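PDB 2P4F: similar to sp|P32453 Saccharomyces cerevisiae YNL315c ATP11 from Candida glabrata CBS 138, which probably acts as a mitochondrial chaperone that binds unfolded protein. Local coordinates for residues Y148-P160 with I272-F285. Residues are numbered along the deposited sequence; the frame is centred on the assembly and turned at random. Where two conformers were deposited one is given.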
loop_
_atom_site.group_PDB
_atom_site.type_symbol
_atom_site.label_atom_id
_atom_site.label_comp_id
_atom_site.label_asym_id
_atom_site.label_seq_id
_atom_site.Cartn_x
_atom_site.Cartn_y
_atom_site.Cartn_z
ATOM N N TYR A 148 -0.830 -8.841 -3.708
ATOM C CA TYR A 148 -2.137 -9.205 -3.149
ATOM C C TYR A 148 -2.079 -10.555 -2.437
ATOM O O TYR A 148 -2.619 -10.747 -1.349
ATOM C CB TYR A 148 -3.130 -9.287 -4.321
ATOM C CG TYR A 148 -4.594 -9.357 -4.026
ATOM C CD1 TYR A 148 -5.155 -9.214 -2.761
ATOM C CD2 TYR A 148 -5.485 -9.580 -5.072
ATOM C CE1 TYR A 148 -6.516 -9.288 -2.529
ATOM C CE2 TYR A 148 -6.828 -9.637 -4.837
ATOM C CZ TYR A 148 -7.352 -9.493 -3.595
ATOM O OH TYR A 148 -8.720 -9.571 -3.448
ATOM N N LYS A 149 -1.376 -11.500 -3.065
ATOM C CA LYS A 149 -1.327 -12.859 -2.478
ATOM C C LYS A 149 -0.568 -12.811 -1.154
ATOM O O LYS A 149 -1.020 -13.416 -0.156
ATOM C CB LYS A 149 -0.749 -13.831 -3.515
ATOM C CG LYS A 149 -1.764 -14.253 -4.593
ATOM C CD LYS A 149 -2.684 -13.195 -5.133
ATOM C CE LYS A 149 -3.577 -13.588 -6.282
ATOM N NZ LYS A 149 -5.033 -13.504 -5.990
ATOM N N TYR A 150 0.550 -12.067 -1.138
ATOM C CA TYR A 150 1.294 -11.984 0.137
ATOM C C TYR A 150 0.506 -11.175 1.154
ATOM O O TYR A 150 0.609 -11.488 2.353
ATOM C CB TYR A 150 2.649 -11.335 -0.074
ATOM C CG TYR A 150 3.688 -12.300 -0.602
ATOM C CD1 TYR A 150 4.259 -13.222 0.283
ATOM C CD2 TYR A 150 4.100 -12.299 -1.916
ATOM C CE1 TYR A 150 5.220 -14.135 -0.127
ATOM C CE2 TYR A 150 5.076 -13.209 -2.356
ATOM C CZ TYR A 150 5.608 -14.101 -1.452
ATOM O OH TYR A 150 6.557 -15.012 -1.828
ATOM N N ALA A 151 -0.257 -10.186 0.750
ATOM C CA ALA A 151 -0.987 -9.304 1.691
ATOM C C ALA A 151 -2.069 -10.118 2.387
ATOM O O ALA A 151 -2.308 -9.904 3.591
ATOM C CB ALA A 151 -1.567 -8.136 0.934
ATOM N N VAL A 152 -2.762 -10.981 1.671
ATOM C CA VAL A 152 -3.835 -11.770 2.332
ATOM C C VAL A 152 -3.259 -12.660 3.425
ATOM O O VAL A 152 -3.770 -12.757 4.540
ATOM C CB VAL A 152 -4.611 -12.628 1.302
ATOM C CG1 VAL A 152 -5.458 -13.676 2.020
ATOM C CG2 VAL A 152 -5.470 -11.725 0.411
ATOM N N LYS A 153 -2.132 -13.313 3.113
ATOM C CA LYS A 153 -1.526 -14.262 4.074
ATOM C C LYS A 153 -0.745 -13.528 5.157
ATOM O O LYS A 153 -0.546 -14.134 6.202
ATOM C CB LYS A 153 -0.570 -15.204 3.303
ATOM C CG LYS A 153 -1.387 -16.197 2.472
ATOM C CD LYS A 153 -0.586 -17.187 1.711
ATOM C CE LYS A 153 -1.560 -18.346 1.391
ATOM N NZ LYS A 153 -2.870 -18.036 2.061
ATOM N N ASN A 154 -0.301 -12.304 4.935
ATOM C CA ASN A 154 0.595 -11.583 5.838
ATOM C C ASN A 154 0.114 -10.147 6.021
ATOM O O ASN A 154 0.825 -9.234 5.610
ATOM C CB ASN A 154 2.022 -11.575 5.255
ATOM C CG ASN A 154 2.557 -12.988 5.004
ATOM O OD1 ASN A 154 3.027 -13.647 5.933
ATOM N ND2 ASN A 154 2.469 -13.401 3.742
ATOM N N PRO A 155 -1.071 -9.944 6.555
ATOM C CA PRO A 155 -1.732 -8.637 6.465
ATOM C C PRO A 155 -1.196 -7.569 7.406
ATOM O O PRO A 155 -1.657 -6.424 7.306
ATOM C CB PRO A 155 -3.213 -8.947 6.762
ATOM C CG PRO A 155 -3.124 -10.124 7.717
ATOM C CD PRO A 155 -1.980 -10.953 7.157
ATOM N N LEU A 156 -0.242 -7.880 8.285
ATOM C CA LEU A 156 0.253 -6.884 9.230
ATOM C C LEU A 156 1.762 -6.815 9.108
ATOM O O LEU A 156 2.420 -7.857 8.967
ATOM C CB LEU A 156 -0.166 -7.278 10.650
ATOM C CG LEU A 156 0.185 -6.244 11.731
ATOM C CD1 LEU A 156 -0.603 -4.951 11.516
ATOM C CD2 LEU A 156 -0.084 -6.824 13.135
ATOM N N PHE A 157 2.340 -5.636 9.188
ATOM C CA PHE A 157 3.802 -5.570 9.216
ATOM C C PHE A 157 4.209 -4.309 9.971
ATOM O O PHE A 157 3.347 -3.532 10.383
ATOM C CB PHE A 157 4.390 -5.601 7.812
ATOM C CG PHE A 157 5.869 -6.020 7.730
ATOM C CD1 PHE A 157 6.345 -7.115 8.479
ATOM C CD2 PHE A 157 6.736 -5.345 6.914
ATOM C CE1 PHE A 157 7.680 -7.535 8.392
ATOM C CE2 PHE A 157 8.070 -5.758 6.808
ATOM C CZ PHE A 157 8.515 -6.853 7.544
ATOM N N VAL A 158 5.517 -4.159 10.203
ATOM C CA VAL A 158 6.057 -2.917 10.784
ATOM C C VAL A 158 7.140 -2.427 9.863
ATOM O O VAL A 158 7.914 -3.268 9.333
ATOM C CB VAL A 158 6.632 -3.200 12.189
ATOM C CG1 VAL A 158 7.341 -1.990 12.717
ATOM C CG2 VAL A 158 5.463 -3.626 13.092
ATOM N N LEU A 159 7.221 -1.112 9.621
ATOM C CA LEU A 159 8.304 -0.575 8.840
ATOM C C LEU A 159 8.878 0.637 9.541
ATOM O O LEU A 159 8.127 1.387 10.155
ATOM C CB LEU A 159 7.842 -0.073 7.450
ATOM C CG LEU A 159 7.516 -1.129 6.412
ATOM C CD1 LEU A 159 6.922 -0.419 5.178
ATOM C CD2 LEU A 159 8.718 -1.977 6.002
ATOM N N PRO A 160 10.169 0.865 9.398
ATOM C CA PRO A 160 10.702 2.082 9.967
ATOM C C PRO A 160 10.525 3.264 9.007
ATOM O O PRO A 160 10.644 3.163 7.784
ATOM C CB PRO A 160 12.210 1.748 10.068
ATOM C CG PRO A 160 12.444 0.834 8.900
ATOM C CD PRO A 160 11.185 0.034 8.708
ATOM N N ILE A 272 11.001 -11.249 2.225
ATOM C CA ILE A 272 9.744 -11.989 2.283
ATOM C C ILE A 272 9.747 -12.878 3.518
ATOM O O ILE A 272 8.736 -13.010 4.210
ATOM C CB ILE A 272 9.551 -12.787 0.992
ATOM C CG1 ILE A 272 9.242 -11.840 -0.172
ATOM C CG2 ILE A 272 8.496 -13.870 1.183
ATOM C CD1 ILE A 272 9.457 -12.417 -1.542
ATOM N N GLN A 273 10.882 -13.501 3.831
ATOM C CA GLN A 273 10.924 -14.399 4.996
ATOM C C GLN A 273 10.673 -13.612 6.284
ATOM O O GLN A 273 10.035 -14.094 7.228
ATOM C CB GLN A 273 12.306 -15.094 5.071
ATOM C CG GLN A 273 12.363 -16.117 6.219
ATOM C CD GLN A 273 11.458 -17.306 5.942
ATOM O OE1 GLN A 273 11.531 -17.938 4.885
ATOM N NE2 GLN A 273 10.560 -17.647 6.874
ATOM N N LEU A 274 11.194 -12.362 6.332
ATOM C CA LEU A 274 10.942 -11.581 7.535
ATOM C C LEU A 274 9.467 -11.225 7.687
ATOM O O LEU A 274 8.892 -11.192 8.805
ATOM C CB LEU A 274 11.736 -10.269 7.470
ATOM C CG LEU A 274 11.835 -9.472 8.751
ATOM C CD1 LEU A 274 12.632 -10.214 9.833
ATOM C CD2 LEU A 274 12.424 -8.079 8.467
ATOM N N LEU A 275 8.838 -10.885 6.569
ATOM C CA LEU A 275 7.387 -10.608 6.553
ATOM C C LEU A 275 6.623 -11.828 7.070
ATOM O O LEU A 275 5.684 -11.743 7.929
ATOM C CB LEU A 275 6.938 -10.252 5.123
ATOM C CG LEU A 275 5.421 -10.144 4.938
ATOM C CD1 LEU A 275 4.886 -8.954 5.719
ATOM C CD2 LEU A 275 5.130 -10.024 3.443
ATOM N N GLU A 276 6.988 -12.996 6.545
ATOM C CA GLU A 276 6.263 -14.208 6.981
ATOM C C GLU A 276 6.524 -14.505 8.443
ATOM O O GLU A 276 5.622 -14.831 9.217
ATOM C CB GLU A 276 6.662 -15.405 6.086
ATOM C CG GLU A 276 6.151 -15.192 4.639
ATOM C CD GLU A 276 6.598 -16.284 3.708
ATOM O OE1 GLU A 276 7.599 -16.999 3.995
ATOM O OE2 GLU A 276 5.923 -16.456 2.651
ATOM N N ASP A 277 7.779 -14.356 8.872
ATOM C CA ASP A 277 8.081 -14.619 10.281
ATOM C C ASP A 277 7.335 -13.699 11.216
ATOM O O ASP A 277 6.859 -14.119 12.295
ATOM C CB ASP A 277 9.593 -14.450 10.507
ATOM C CG ASP A 277 10.384 -15.626 9.981
ATOM O OD1 ASP A 277 9.829 -16.701 9.680
ATOM O OD2 ASP A 277 11.624 -15.447 9.849
ATOM N N PHE A 278 7.205 -12.418 10.833
ATOM C CA PHE A 278 6.419 -11.499 11.662
ATOM C C PHE A 278 4.978 -12.016 11.769
ATOM O O PHE A 278 4.413 -12.098 12.870
ATOM C CB PHE A 278 6.451 -10.099 11.027
ATOM C CG PHE A 278 5.655 -9.093 11.857
ATOM C CD1 PHE A 278 6.237 -8.441 12.941
ATOM C CD2 PHE A 278 4.330 -8.811 11.507
ATOM C CE1 PHE A 278 5.479 -7.545 13.662
ATOM C CE2 PHE A 278 3.563 -7.922 12.235
ATOM C CZ PHE A 278 4.159 -7.276 13.293
ATOM N N ASN A 279 4.364 -12.329 10.618
ATOM C CA ASN A 279 2.939 -12.674 10.636
ATOM C C ASN A 279 2.638 -14.016 11.282
ATOM O O ASN A 279 1.517 -14.246 11.738
ATOM C CB ASN A 279 2.394 -12.634 9.189
ATOM C CG ASN A 279 2.076 -11.182 8.865
ATOM O OD1 ASN A 279 0.938 -10.678 9.096
ATOM N ND2 ASN A 279 3.058 -10.481 8.295
ATOM N N LYS A 280 3.614 -14.891 11.345
ATOM C CA LYS A 280 3.370 -16.187 11.998
ATOM C C LYS A 280 3.893 -16.136 13.434
ATOM O O LYS A 280 3.754 -17.139 14.163
ATOM C CB LYS A 280 3.918 -17.305 11.124
ATOM C CG LYS A 280 3.113 -17.695 9.875
ATOM C CD LYS A 280 4.005 -17.801 8.652
ATOM C CE LYS A 280 3.365 -17.633 7.309
ATOM N NZ LYS A 280 3.018 -16.257 6.822
ATOM N N GLY A 281 4.430 -14.983 13.886
ATOM C CA GLY A 281 4.847 -14.914 15.294
ATOM C C GLY A 281 6.109 -15.716 15.589
ATOM O O GLY A 281 6.343 -16.145 16.714
ATOM N N SER A 282 6.921 -15.913 14.545
ATOM C CA SER A 282 8.167 -16.672 14.691
ATOM C C SER A 282 9.187 -15.912 15.513
ATOM O O SER A 282 9.404 -14.683 15.418
ATOM C CB SER A 282 8.775 -16.949 13.316
ATOM O OG SER A 282 10.101 -17.437 13.510
ATOM N N GLN A 283 9.906 -16.667 16.354
ATOM C CA GLN A 283 11.047 -16.155 17.088
ATOM C C GLN A 283 12.145 -15.575 16.206
ATOM O O GLN A 283 13.054 -14.867 16.646
ATOM C CB GLN A 283 11.643 -17.344 17.868
ATOM C CG GLN A 283 11.937 -18.493 16.921
ATOM C CD GLN A 283 10.905 -19.596 16.837
ATOM O OE1 GLN A 283 9.693 -19.410 16.683
ATOM N NE2 GLN A 283 11.431 -20.825 16.916
ATOM N N ASN A 284 12.125 -15.935 14.928
ATOM C CA ASN A 284 13.175 -15.497 14.026
ATOM C C ASN A 284 12.934 -14.069 13.570
ATOM O O ASN A 284 13.842 -13.478 12.979
ATOM C CB ASN A 284 13.234 -16.421 12.813
ATOM C CG ASN A 284 13.778 -17.801 13.132
ATOM O OD1 ASN A 284 13.404 -18.804 12.497
ATOM N ND2 ASN A 284 14.673 -17.880 14.116
ATOM N N PHE A 285 11.726 -13.541 13.833
ATOM C CA PHE A 285 11.553 -12.121 13.544
ATOM C C PHE A 285 12.448 -11.267 14.438
ATOM O O PHE A 285 12.503 -11.441 15.660
ATOM C CB PHE A 285 10.086 -11.667 13.722
ATOM C CG PHE A 285 9.956 -10.170 13.493
ATOM C CD1 PHE A 285 9.922 -9.709 12.183
ATOM C CD2 PHE A 285 9.864 -9.236 14.482
ATOM C CE1 PHE A 285 9.808 -8.366 11.908
ATOM C CE2 PHE A 285 9.781 -7.872 14.243
ATOM C CZ PHE A 285 9.763 -7.418 12.918
HETATM O O HOH W 1 7.037 -17.157 0.371
HETATM O O HOH W 2 3.258 -15.984 2.526
#
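At the edge of the half barrel, an asparagine side chain ties a helix to the outermost strand: Asn279, near the end of helix 266-280, holds the backbone of Leu156, the first residue of edge strand 156-162. Leu156 N gives its hydrogen to Asn279 OD1 at 3.1 Å, in the carbonyl plane on a lone pair, while Asn279 ND2 donates back to Leu156 O at 2.8 Å, a more bent bond (136°). The same ND2 bonds to Leu275 O one turn earlier, nearly straight at 176°; three hydrogen bonds in all grip the amide and leave little doubt which end is oxygen and which nitrogen. Leu275 O also takes the helical bond from Asn279 N, and the two donors arrive from opposite faces of the carbonyl plane.

Strand 156-162 is outermost in the antiparallel sheet; it pairs with strand 179-190, with a backbone hydrogen bond between Phe157 and Val184. Just past Leu156, the Phe157 ring turns its edge to the face of Phe278 in an offset edge-to-face pair. Leu275 CD1 sits over one face of Phe157, 3.9 Å from the ring centroid, as a CH-pi contact. With CG anti to the backbone N (chi1 -160°), the ring reaches the helix, Phe157 CE1 lying 3.6 Å from Leu275 CA; Phe257 and Leu290 also touch the ring. Val158 CG2 touches Phe278 CZ.

Where helix 140-153 gives way to the strand, Asn154 turns its amide back: ND2 bonds to Tyr150 O at 3.0 Å, in the carbonyl plane of Tyr150, on a lone pair. Its CB packs on Leu275 CG. Glu276 OE2 receives hydrogens from two waters, one also bonded to Asn154 ND2, the other to Tyr150 OH. The carboxylate oxygen lies at the edge of the Tyr150 ring, whose CE1 rests on Ile272 CG2 at 3.5 Å.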